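PDB 2CIU: mitochondrial import inner membrane translocase subunit TIM21 from Saccharomyces cerevisiae, which helps hold the TOM and TIM23 preprotein translocases in close contact, as an inner-membrane TIM23-complex subunit whose intermembrane-space domain makes up this chain. Local coordinates for residues D23-L27 against L28-D32; R114-L117 against I118-K121; G6-Q9 against L10-A14. All blocks are in the same frame, centred on the assembly; numbering follows the deposited sequence.

Contact 1 (D23-L27 against L28-D32); sequences DIRSL and LQCDD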
# COMPACT_ATOMS: atom_id res chain seq x y z
N ASP A 23 10.87 -9.03 -1.26
CA ASP A 23 9.83 -10.05 -1.17
C ASP A 23 8.61 -9.69 -2.02
O ASP A 23 8.05 -10.56 -2.69
CB ASP A 23 9.39 -10.27 0.28
CG ASP A 23 10.40 -11.06 1.09
OD1 ASP A 23 11.03 -11.99 0.53
OD2 ASP A 23 10.57 -10.77 2.29
N ILE A 24 8.20 -8.43 -1.97
CA ILE A 24 7.04 -7.99 -2.75
C ILE A 24 7.34 -8.09 -4.24
O ILE A 24 6.49 -8.53 -5.03
CB ILE A 24 6.64 -6.54 -2.42
CG1 ILE A 24 6.22 -6.43 -0.94
CG2 ILE A 24 5.49 -6.10 -3.32
CD1 ILE A 24 5.06 -7.31 -0.59
N ARG A 25 8.55 -7.69 -4.64
CA ARG A 25 8.90 -7.77 -6.05
C ARG A 25 8.84 -9.23 -6.51
O ARG A 25 8.46 -9.51 -7.64
CB ARG A 25 10.31 -7.21 -6.29
CG ARG A 25 10.43 -5.72 -6.04
CD ARG A 25 11.77 -5.18 -6.56
NE ARG A 25 11.81 -5.15 -8.02
CZ ARG A 25 11.30 -4.18 -8.77
NH1 ARG A 25 10.71 -3.13 -8.20
NH2 ARG A 25 11.38 -4.25 -10.09
N SER A 26 9.19 -10.15 -5.62
CA SER A 26 9.15 -11.56 -5.95
C SER A 26 7.70 -12.02 -6.10
O SER A 26 7.38 -12.79 -6.99
CB SER A 26 9.85 -12.38 -4.86
OG SER A 26 9.84 -13.76 -5.18
N LEU A 27 6.82 -11.55 -5.21
CA LEU A 27 5.41 -11.91 -5.28
C LEU A 27 4.79 -11.38 -6.57
O LEU A 27 3.88 -12.00 -7.13
CB LEU A 27 4.64 -11.36 -4.07
CG LEU A 27 5.05 -11.89 -2.69
CD1 LEU A 27 4.18 -11.23 -1.61
CD2 LEU A 27 4.89 -13.40 -2.65
N LEU A 28 5.28 -10.24 -7.04
CA LEU A 28 4.77 -9.64 -8.27
C LEU A 28 5.42 -10.27 -9.50
O LEU A 28 5.06 -9.95 -10.62
CB LEU A 28 5.03 -8.14 -8.27
CG LEU A 28 4.18 -7.28 -7.33
CD1 LEU A 28 4.76 -5.87 -7.27
CD2 LEU A 28 2.74 -7.25 -7.83
N GLN A 29 6.37 -11.17 -9.25
CA GLN A 29 7.08 -11.85 -10.32
C GLN A 29 7.72 -10.85 -11.27
O GLN A 29 7.61 -10.96 -12.49
CB GLN A 29 6.13 -12.78 -11.08
CG GLN A 29 5.62 -13.93 -10.21
CD GLN A 29 4.65 -14.83 -10.94
OE1 GLN A 29 4.81 -15.11 -12.13
NE2 GLN A 29 3.63 -15.32 -10.22
N CYS A 30 8.40 -9.87 -10.68
CA CYS A 30 9.09 -8.83 -11.46
C CYS A 30 10.17 -9.43 -12.34
O CYS A 30 10.84 -10.38 -11.95
CB CYS A 30 9.75 -7.81 -10.54
SG CYS A 30 8.59 -6.75 -9.65
N ASP A 31 10.31 -8.85 -13.53
CA ASP A 31 11.33 -9.26 -14.49
C ASP A 31 12.57 -8.48 -14.06
O ASP A 31 12.90 -7.45 -14.64
CB ASP A 31 10.89 -8.83 -15.89
CG ASP A 31 11.82 -9.33 -16.98
OD1 ASP A 31 12.84 -9.97 -16.65
OD2 ASP A 31 11.52 -9.07 -18.17
N ASP A 32 13.24 -8.95 -13.01
CA ASP A 32 14.44 -8.28 -12.50
C ASP A 32 15.66 -9.09 -12.89
O ASP A 32 15.79 -10.25 -12.53
CB ASP A 32 14.40 -8.15 -10.98
CG ASP A 32 13.28 -7.26 -10.48
OD1 ASP A 32 12.73 -6.46 -11.28
OD2 ASP A 32 12.95 -7.35 -9.28
O HOH W 1 3.16 -14.58 -7.50

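Contact 2 (R114-L117 against I118-K121); sequences RYYL and IKPK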
# COMPACT_ATOMS: atom_id res chain seq x y z
N ARG A 114 -1.09 -12.80 2.29
CA ARG A 114 -1.04 -11.37 2.55
C ARG A 114 0.31 -11.06 3.18
O ARG A 114 0.73 -11.72 4.13
CB ARG A 114 -2.17 -10.97 3.50
CG ARG A 114 -2.06 -9.57 4.03
CD ARG A 114 -3.37 -9.19 4.70
NE ARG A 114 -4.46 -9.10 3.73
CZ ARG A 114 -5.73 -8.88 4.06
NH1 ARG A 114 -6.06 -8.73 5.34
NH2 ARG A 114 -6.65 -8.77 3.12
N TYR A 115 0.99 -10.04 2.65
CA TYR A 115 2.31 -9.66 3.12
C TYR A 115 2.31 -8.34 3.88
O TYR A 115 1.97 -7.30 3.33
CB TYR A 115 3.27 -9.57 1.93
CG TYR A 115 4.71 -9.48 2.32
CD1 TYR A 115 5.54 -10.60 2.26
CD2 TYR A 115 5.26 -8.28 2.76
CE1 TYR A 115 6.87 -10.53 2.64
CE2 TYR A 115 6.59 -8.19 3.14
CZ TYR A 115 7.39 -9.32 3.08
OH TYR A 115 8.71 -9.22 3.46
N TYR A 116 2.69 -8.38 5.15
CA TYR A 116 2.73 -7.16 5.94
C TYR A 116 4.08 -6.46 5.90
O TYR A 116 5.11 -7.02 6.27
CB TYR A 116 2.38 -7.46 7.41
CG TYR A 116 0.90 -7.62 7.65
CD1 TYR A 116 0.14 -6.54 8.11
CD2 TYR A 116 0.24 -8.82 7.36
CE1 TYR A 116 -1.24 -6.66 8.28
CE2 TYR A 116 -1.14 -8.94 7.53
CZ TYR A 116 -1.87 -7.86 7.99
OH TYR A 116 -3.24 -7.95 8.12
N LEU A 117 4.07 -5.22 5.42
CA LEU A 117 5.28 -4.41 5.40
C LEU A 117 5.39 -3.76 6.77
O LEU A 117 6.49 -3.56 7.29
CB LEU A 117 5.19 -3.32 4.32
CG LEU A 117 5.34 -3.81 2.88
CD1 LEU A 117 5.11 -2.65 1.91
CD2 LEU A 117 6.73 -4.40 2.69
N ILE A 118 4.25 -3.42 7.34
CA ILE A 118 4.23 -2.80 8.66
C ILE A 118 3.15 -3.50 9.46
O ILE A 118 1.96 -3.41 9.13
CB ILE A 118 3.93 -1.29 8.57
CG1 ILE A 118 5.09 -0.61 7.82
CG2 ILE A 118 3.76 -0.70 9.97
CD1 ILE A 118 4.92 0.86 7.60
N LYS A 119 3.57 -4.24 10.49
CA LYS A 119 2.63 -4.95 11.34
C LYS A 119 2.22 -4.05 12.48
O LYS A 119 3.07 -3.44 13.15
CB LYS A 119 3.27 -6.23 11.89
CG LYS A 119 3.36 -7.35 10.87
CD LYS A 119 3.97 -8.60 11.48
CE LYS A 119 4.02 -9.74 10.48
NZ LYS A 119 4.58 -10.98 11.09
N PRO A 120 0.91 -3.94 12.72
CA PRO A 120 0.40 -3.08 13.79
C PRO A 120 0.93 -3.44 15.17
O PRO A 120 1.29 -4.59 15.44
CB PRO A 120 -1.12 -3.29 13.70
CG PRO A 120 -1.33 -3.64 12.26
CD PRO A 120 -0.19 -4.59 12.00
N LYS A 121 0.99 -2.44 16.05
CA LYS A 121 1.46 -2.65 17.41
C LYS A 121 0.47 -3.59 18.09
O LYS A 121 0.86 -4.46 18.86
CB LYS A 121 1.51 -1.32 18.17
CG LYS A 121 2.18 -1.40 19.53
CD LYS A 121 2.21 -0.04 20.21
CE LYS A 121 2.91 -0.10 21.56
NZ LYS A 121 2.91 1.22 22.26

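Contact 3 (G6-Q9 against L10-A14); sequences GDTQ and LFNRA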
# COMPACT_ATOMS: atom_id res chain seq x y z
N GLY A 6 -0.83 16.17 1.28
CA GLY A 6 -1.02 15.12 2.27
C GLY A 6 -1.06 13.72 1.69
O GLY A 6 -0.23 12.88 2.00
N ASP A 7 -2.05 13.48 0.83
CA ASP A 7 -2.21 12.18 0.19
C ASP A 7 -1.10 11.88 -0.81
O ASP A 7 -0.71 10.74 -0.99
CB ASP A 7 -3.57 12.09 -0.51
CG ASP A 7 -4.72 11.92 0.45
OD1 ASP A 7 -4.46 11.53 1.60
OD2 ASP A 7 -5.88 12.16 0.06
N THR A 8 -0.60 12.92 -1.48
CA THR A 8 0.45 12.71 -2.45
C THR A 8 1.71 12.18 -1.77
O THR A 8 2.29 11.20 -2.21
CB THR A 8 0.78 14.02 -3.20
OG1 THR A 8 -0.36 14.43 -3.96
CG2 THR A 8 1.97 13.82 -4.14
N GLN A 9 2.11 12.81 -0.67
CA GLN A 9 3.29 12.35 0.05
C GLN A 9 3.05 10.98 0.68
O GLN A 9 3.94 10.14 0.70
CB GLN A 9 3.71 13.36 1.13
CG GLN A 9 4.04 14.72 0.53
CD GLN A 9 4.86 15.62 1.44
OE1 GLN A 9 4.86 16.84 1.27
NE2 GLN A 9 5.59 15.03 2.39
N LEU A 10 1.83 10.76 1.16
CA LEU A 10 1.51 9.48 1.78
C LEU A 10 1.67 8.35 0.76
O LEU A 10 2.27 7.31 1.05
CB LEU A 10 0.08 9.53 2.32
CG LEU A 10 -0.33 8.49 3.36
CD1 LEU A 10 0.54 8.64 4.60
CD2 LEU A 10 -1.80 8.68 3.71
N PHE A 11 1.14 8.58 -0.44
CA PHE A 11 1.23 7.61 -1.52
C PHE A 11 2.68 7.44 -2.01
O PHE A 11 3.15 6.33 -2.18
CB PHE A 11 0.35 8.05 -2.69
CG PHE A 11 0.62 7.29 -3.96
CD1 PHE A 11 0.21 5.98 -4.12
CD2 PHE A 11 1.34 7.89 -4.99
CE1 PHE A 11 0.51 5.26 -5.28
CE2 PHE A 11 1.65 7.19 -6.15
CZ PHE A 11 1.23 5.87 -6.30
N ASN A 12 3.38 8.55 -2.23
CA ASN A 12 4.75 8.45 -2.72
C ASN A 12 5.63 7.65 -1.76
O ASN A 12 6.43 6.81 -2.16
CB ASN A 12 5.36 9.84 -2.91
CG ASN A 12 4.80 10.57 -4.12
OD1 ASN A 12 4.16 9.96 -4.99
ND2 ASN A 12 5.06 11.87 -4.20
N ARG A 13 5.45 7.91 -0.47
CA ARG A 13 6.21 7.24 0.55
C ARG A 13 5.88 5.74 0.59
O ARG A 13 6.76 4.89 0.65
CB ARG A 13 5.88 7.91 1.88
CG ARG A 13 6.50 7.31 3.10
CD ARG A 13 6.04 8.16 4.26
NE ARG A 13 6.35 7.58 5.54
CZ ARG A 13 5.79 7.99 6.67
NH1 ARG A 13 4.90 8.97 6.65
NH2 ARG A 13 6.12 7.40 7.82
N ALA A 14 4.58 5.44 0.54
CA ALA A 14 4.13 4.06 0.59
C ALA A 14 4.49 3.23 -0.63
O ALA A 14 4.99 2.12 -0.50
CB ALA A 14 2.62 4.04 0.82

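Contact 1 (D23-L27 against L28-D32)
A Schellman motif closes helix 22-27, and across it Arg25 grips Asp32. Cys30 N donates almost straight to Arg25 O (3.1 Å, 172° at the hydrogen), while Gln29 N reaches Ser26 O from above the carbonyl plane. Gln29 makes the reversal with a positive phi, and a water links its NE2 to Leu27 O. Before the turn, Leu28 N still bonds helix-fashion to Ile24 O, and Leu28 CD1 rests 4.0 Å from Ile24 CG2, two branched apolar chains suited to a buried side. The bend of Arg25 at its third torsion (chi3 71°) turns the guanidinium side-on to the carboxylate: NE meets Asp32 OD2 at 2.8 Å and NH2 meets Asp32 OD1 at 2.9 Å, both on syn sides, with the planes 21° apart. Cys30 SG sits above one guanidinium face, nearer its margin than its middle. Glu19 O takes NH1, Glu38 O shares NH2, and Glu38 N donates to Asp32 OD1. The buried arginine is thus bonded through all three nitrogens, and the two-point salt bridge both fixes its rotation and probably offsets the cost of burying its charge.

Contact 2 (R114-L117 against I118-K121)
Tyr116 and Lys119 meet where the last strand of the antiparallel sheet, 115-116, turns a corner through a classic beta bulge. Leu117 and Ile118 both face Met105 of strand 101-108, and both make backbone hydrogen bonds with it. The extra residue probably explains why Tyr116 and Lys119, three positions apart, come out on the same side.

The tyrosine can be followed outward. Its CB lies 3.6 Å from Lys119 CG and 4.2 Å from Lys119 CE, so the lysine offers its methylene chain and crosses the tyrosine at about a right angle. Beyond CG that chain is extended, a shape that lets its aliphatic part cover the base of the tyrosine while the ammonium belongs to an exposed end. Tyr116 CG is 4.1 Å from the same Lys119 CG, which approaches the ring obliquely. With chi1 at -79°, CG stands anti to the carbonyl carbon, beside the backbone N; the ring projects outward from the strand, and only its CD1 side faces the residues that follow. There CD1 meets Ile118 O in the ring plane at 3.8 Å. Ile118 O also accepts a hydrogen bond from Asn104 ND2. The ring also meets that of Tyr106, the planes about 50° apart. An amphipathic tyrosine suits a partly exposed place of this kind, and a proline, rigid and apolar, suits the departing chain.

Leu117 and Ile118 serve the other layer: they reach Val18 and Met17 of helix 6-20, for which branched aliphatic chains are apt. Between themselves they touch loosely, Leu117 CB lying 4.4 Å from Ile118 CG1. Equally light is the last contact of the tyrosine ring, Tyr116 CD1 to Pro120 CD at 4.4 Å.

Contact 3 (G6-Q9 against L10-A14)
The ring of Phe11 turns an edge to Thr8 O, which lies near the ring plane, 4.4 Å from CD2. Phe76 of strand 70-79 meets this ring edge-to-face, and Met74 and Ile58 also touch the phenylalanine, so a large apolar side chain suits the side of the helix that rests on the sheet. The second flat group is the carboxamide of Asn12. Here Thr8 O sits over a face, above the carbonyl carbon, with Asn12 CG 3.2 Å away; from that position the amide nitrogen is poorly aligned to donate to it. Asn12 CG stands anti to its own carbonyl carbon (chi1 -73°), which brings the amide back over the preceding turn. There it runs alongside Thr8, pointing the same way, with Thr8 CG2 3.7 Å from Asn12 ND2. Both are small polar residues on the exposed side.

Thr8 O is meanwhile spent on the backbone: Asn12 N donates to it at 2.9 Å and 166°. The same i to i+4 pattern joins Leu10 N to Gly6 O, Phe11 N to Asp7 O and Arg13 N to Gln9 O. Leu10 CB lies 3.4 Å from Gly6 O, and its side chain, anti to the backbone nitrogen at chi1 -162°, goes to Leu89, Ala91 and Phe102. Asp7 takes its OD1 to Ser60 OG. Arg13, extended from CG to NE, reaches Pro100 O with NH1 and makes a cation-pi contact with Phe102. Ala14, small enough for close approach, touches Phe76, Leu89 and Met105. This is an amphipathic alpha-helix, laid across an antiparallel sheet as in the NTF2 clan to which the TIM21 family belongs.

Contacts 1 and 2, whose centres are 18 Å apart, touch mainly through Tyr115. Its OH is 2.7 Å from Asp23 OD2, a probable hydrogen bond, and its CD2 packs 3.5 Å from Ile24 CD1, so helix 22-27 leans on the last strand from its first turn. Contact 3 is on the preceding helix, 6-20, and touches neither: its nearest atoms are about 9 Å from contact 1 and about 5 Å from contact 2. That helix joins them indirectly, since Met17 and Val18, farther along it, meet Ile118 and Leu117 of contact 2. Together the three contacts trace how two successive helices are set against the curved sheet of the intermembrane-space domain.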